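Side-chain contacts in EF0056 (Enterococcus faecalis, PDB 6ORI), which is of unknown function but, as the partial N-terminal region of an enterococcal surface protein, is probably linked to biofilm formation: residues Phe100-Ile103 with Arg109-Asn112; Ser64-Glu69 with Arg120-Leu125. One frame throughout, in Å; residues are numbered along the deposited sequence.

Interaction 1 (Phe100-Ile103 with Arg109-Asn112); sequences FVRI and RPTN
Two torsions set up this contact: Arg-102 swings CG away from its own N (chi1 -164°) and runs extended out to NE, while chi1 of 77° places Thr-111 OG1 between the N and carbonyl carbon of its own residue, within reach of Ile-103. The two segments are the facing arms near the end of a β-hairpin, in which strand 98-104 turns back antiparallel through 110-111 into strand 113-117. Ile-103 O is the hub of the backbone side. It takes Thr-111 N at 2.9 Å in the plane of the carbonyl, and Thr-111 OG1 at 2.7 Å from well above that plane, so backbone and side chain of one threonine hold a single oxygen. The same hydroxyl is also hydrogen-bonded to Ile-113 N, just past the corner that the chain turns at Asn-112.

Arg-102 grips the other end of Thr-111 side-on. Its NE meets Thr-111 O at 2.8 Å, almost straight off the end of the carbonyl, and NH2 reaches the same oxygen at 3.2 Å on a more bent path. Both bonds lie near the guanidinium plane, which restrains the rotation of the group. Pro-110 then packs over one guanidinium face, off-centre, with its CB 3.5 Å from Arg-102 NE. Further out, NH2 makes a weak bond to Ala-79 O, at the end of the short helix 76-79. A water also lies at the guanidinium edge: it accepts from Arg-102 NH2 at 2.9 Å and gives a weak bond to Pro-110 O.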
# COMPACT_ATOMS: atom_id res chain seq x y z
N PHE A 100 -16.34 -9.08 9.85
CA PHE A 100 -15.36 -8.21 10.48
C PHE A 100 -16.08 -7.55 11.66
O PHE A 100 -17.11 -6.90 11.46
CB PHE A 100 -14.93 -7.13 9.49
CG PHE A 100 -13.65 -7.37 8.76
CD1 PHE A 100 -12.46 -6.96 9.32
CD2 PHE A 100 -13.61 -7.93 7.49
CE1 PHE A 100 -11.25 -7.12 8.67
CE2 PHE A 100 -12.38 -8.07 6.83
CZ PHE A 100 -11.22 -7.68 7.43
N VAL A 101 -15.60 -7.71 12.88
CA VAL A 101 -16.27 -7.22 14.08
C VAL A 101 -15.78 -5.84 14.41
O VAL A 101 -14.57 -5.60 14.46
CB VAL A 101 -15.99 -8.18 15.26
CG1 VAL A 101 -16.48 -7.62 16.59
CG2 VAL A 101 -16.60 -9.54 14.99
N ARG A 102 -16.69 -4.92 14.67
CA ARG A 102 -16.31 -3.56 14.97
C ARG A 102 -15.80 -3.44 16.40
O ARG A 102 -16.37 -4.01 17.34
CB ARG A 102 -17.48 -2.62 14.73
CG ARG A 102 -17.07 -1.18 14.66
CD ARG A 102 -18.19 -0.34 14.07
NE ARG A 102 -17.76 1.04 13.89
CZ ARG A 102 -18.42 1.94 13.17
NH1 ARG A 102 -19.54 1.63 12.53
NH2 ARG A 102 -17.94 3.17 13.10
N ILE A 103 -14.72 -2.73 16.59
CA ILE A 103 -14.18 -2.46 17.91
C ILE A 103 -14.83 -1.19 18.47
O ILE A 103 -14.97 -0.19 17.77
CB ILE A 103 -12.64 -2.32 17.84
CG1 ILE A 103 -12.01 -3.64 17.39
CG2 ILE A 103 -12.08 -1.89 19.20
CD1 ILE A 103 -10.55 -3.56 17.07
N ARG A 109 -19.01 4.13 22.49
CA ARG A 109 -19.00 4.63 21.12
C ARG A 109 -18.29 3.64 20.20
O ARG A 109 -17.32 3.02 20.61
CB ARG A 109 -18.24 5.96 21.05
CG ARG A 109 -18.76 7.04 21.99
CD ARG A 109 -17.89 8.31 21.92
NE ARG A 109 -16.49 8.05 22.24
CZ ARG A 109 -15.58 8.98 22.50
NH1 ARG A 109 -15.92 10.26 22.48
NH2 ARG A 109 -14.33 8.63 22.81
N PRO A 110 -18.74 3.49 18.95
CA PRO A 110 -17.97 2.68 18.00
C PRO A 110 -16.66 3.37 17.61
O PRO A 110 -16.60 4.61 17.65
CB PRO A 110 -18.89 2.58 16.79
CG PRO A 110 -19.76 3.80 16.87
CD PRO A 110 -19.89 4.16 18.32
N THR A 111 -15.62 2.60 17.28
CA THR A 111 -14.42 3.15 16.67
C THR A 111 -14.48 2.86 15.18
O THR A 111 -15.40 2.21 14.70
CB THR A 111 -13.13 2.59 17.27
OG1 THR A 111 -12.88 1.28 16.77
CG2 THR A 111 -13.20 2.55 18.78
N ASN A 112 -13.47 3.31 14.46
CA ASN A 112 -13.37 3.07 13.03
C ASN A 112 -12.42 1.93 12.71
O ASN A 112 -11.86 1.92 11.62
CB ASN A 112 -12.95 4.34 12.28
CG ASN A 112 -11.55 4.83 12.66
OD1 ASN A 112 -11.07 4.57 13.74
ND2 ASN A 112 -10.92 5.55 11.76
O HOH W 1 -16.35 5.26 14.27

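Interaction 2 (Ser64-Glu69 with Arg120-Leu125); sequences STANWE and RANDGL
The side-chain amide of Asn-122 lies flat over the Thr-65 to Ala-66 peptide, the two planes only about 20° from parallel. Its CG sits almost directly above Thr-65 C at 3.5 Å and is just as close to Ala-66 N. Within that overlap OD1 is shifted to the Thr-65 end, 3.2 Å from Thr-65 CA, while ND2 lies over the Ala-66 end. The first torsion of Asn-122 (chi1 -61°) turns CG away from its own carbonyl carbon and chi2 of 98° presents the broad face of the amide. Beside the overlap the methyl of Ala-66 meets CB of Asn-122 at 4.2 Å.

A water bridges the amide to the preceding peptide, accepting from Thr-65 N at 3.0 Å and donating to Asn-122 OD1 at 2.7 Å. On the other segment the peptide is held by an ST turn, in which Thr-65 OG1 accepts from Asn-67 N at 3.0 Å. The same hydroxyl separately donates to Ser-64 O at 2.7 Å. This turn leads into strand 68-74. Asn-122 belongs to the loop that follows the neighbouring strand 113-117, and its backbone O is bound by Asn-117 ND2. The contact thus joins two loops at the same end of adjacent antiparallel strands. Its chemistry is polar throughout the overlap: amide and peptide dipoles meet face to face at the surface, and OD1 is hydrogen-bonded to the bridging water.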
# COMPACT_ATOMS: atom_id res chain seq x y z
N SER A 64 -0.33 -20.45 13.05
CA SER A 64 -1.56 -21.00 13.61
C SER A 64 -2.02 -20.14 14.75
O SER A 64 -1.32 -19.22 15.18
CB SER A 64 -1.34 -22.43 14.10
OG SER A 64 -0.31 -22.47 15.06
N THR A 65 -3.21 -20.50 15.23
CA THR A 65 -3.87 -19.94 16.41
C THR A 65 -4.56 -18.61 16.19
O THR A 65 -4.32 -17.93 15.20
CB THR A 65 -2.94 -19.76 17.67
OG1 THR A 65 -2.23 -18.52 17.61
CG2 THR A 65 -1.98 -20.90 17.88
N ALA A 66 -5.40 -18.25 17.15
CA ALA A 66 -6.10 -16.98 17.18
C ALA A 66 -5.21 -15.82 17.61
O ALA A 66 -5.70 -14.72 17.77
CB ALA A 66 -7.28 -17.08 18.12
N ASN A 67 -3.91 -16.04 17.79
CA ASN A 67 -3.03 -14.95 18.18
C ASN A 67 -3.03 -13.77 17.20
O ASN A 67 -2.86 -12.63 17.60
CB ASN A 67 -1.60 -15.45 18.32
CG ASN A 67 -0.68 -14.38 18.84
OD1 ASN A 67 -0.85 -13.89 19.96
ND2 ASN A 67 0.26 -13.94 18.02
N TRP A 68 -3.16 -14.12 15.93
CA TRP A 68 -2.96 -13.20 14.82
C TRP A 68 -4.29 -12.62 14.40
O TRP A 68 -5.19 -13.34 13.97
CB TRP A 68 -2.32 -13.97 13.68
CG TRP A 68 -1.13 -14.77 14.10
CD1 TRP A 68 -1.05 -16.12 14.16
CD2 TRP A 68 0.15 -14.27 14.53
NE1 TRP A 68 0.19 -16.51 14.60
CE2 TRP A 68 0.94 -15.39 14.84
CE3 TRP A 68 0.69 -13.00 14.71
CZ2 TRP A 68 2.24 -15.28 15.30
CZ3 TRP A 68 1.99 -12.89 15.15
CH2 TRP A 68 2.75 -14.02 15.44
N GLU A 69 -4.39 -11.30 14.52
CA GLU A 69 -5.65 -10.61 14.24
C GLU A 69 -5.45 -9.51 13.21
O GLU A 69 -4.62 -8.62 13.37
CB GLU A 69 -6.21 -10.01 15.51
CG GLU A 69 -7.55 -9.32 15.34
CD GLU A 69 -8.12 -8.95 16.68
OE1 GLU A 69 -7.77 -7.85 17.17
OE2 GLU A 69 -8.85 -9.78 17.25
N ARG A 120 -7.39 -19.19 9.19
CA ARG A 120 -8.66 -19.72 8.75
C ARG A 120 -9.30 -20.69 9.75
O ARG A 120 -10.51 -20.64 9.96
CB ARG A 120 -8.51 -20.38 7.39
CG ARG A 120 -9.86 -20.73 6.77
CD ARG A 120 -9.72 -21.27 5.37
NE ARG A 120 -8.94 -22.49 5.35
CZ ARG A 120 -8.52 -23.09 4.25
NH1 ARG A 120 -8.74 -22.56 3.07
NH2 ARG A 120 -7.81 -24.20 4.35
N ALA A 121 -8.49 -21.56 10.35
CA ALA A 121 -9.00 -22.55 11.31
C ALA A 121 -9.45 -21.94 12.61
O ALA A 121 -10.07 -22.64 13.43
CB ALA A 121 -7.95 -23.60 11.59
N ASN A 122 -9.14 -20.67 12.82
CA ASN A 122 -9.61 -19.94 13.98
C ASN A 122 -10.67 -18.90 13.57
O ASN A 122 -10.60 -17.74 13.96
CB ASN A 122 -8.42 -19.30 14.70
CG ASN A 122 -7.45 -20.33 15.18
OD1 ASN A 122 -6.42 -20.60 14.53
ND2 ASN A 122 -7.75 -20.93 16.32
N ASP A 123 -11.63 -19.33 12.77
CA ASP A 123 -12.68 -18.44 12.26
C ASP A 123 -12.12 -17.22 11.53
O ASP A 123 -12.71 -16.14 11.54
CB ASP A 123 -13.61 -18.02 13.40
CG ASP A 123 -14.25 -19.21 14.06
OD1 ASP A 123 -14.89 -20.01 13.35
OD2 ASP A 123 -14.06 -19.35 15.29
N GLY A 124 -11.00 -17.44 10.86
CA GLY A 124 -10.29 -16.38 10.18
C GLY A 124 -10.25 -16.58 8.68
O GLY A 124 -11.11 -17.24 8.08
N LEU A 125 -9.26 -15.98 8.02
CA LEU A 125 -9.24 -15.90 6.56
C LEU A 125 -8.31 -16.85 5.82
O LEU A 125 -8.67 -17.35 4.77
CB LEU A 125 -8.87 -14.49 6.11
CG LEU A 125 -9.74 -13.36 6.67
CD1 LEU A 125 -9.41 -12.04 6.01
CD2 LEU A 125 -11.22 -13.64 6.54
O HOH W 2 -4.75 -22.67 13.94

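Both contacts are on the surface, on the same side of the chain's centre, and both reach the same antiparallel sheet, through strands 98-104 and 68-74, which pair with strand 113-117 between them. Their centres are 19 Å apart, and the nearest atoms come to about 5 Å without touching. Interaction 1 lies at the entry to strand 113-117 and interaction 2 just beyond its exit, so they bracket it. Interaction 1 joins residues close in sequence, buries 220 Å² and relies on direct bonds to two backbone oxygens. Interaction 2 brings together loops 51 residues apart, buries 113 Å² and depends on an amide facing a peptide, with a shared water.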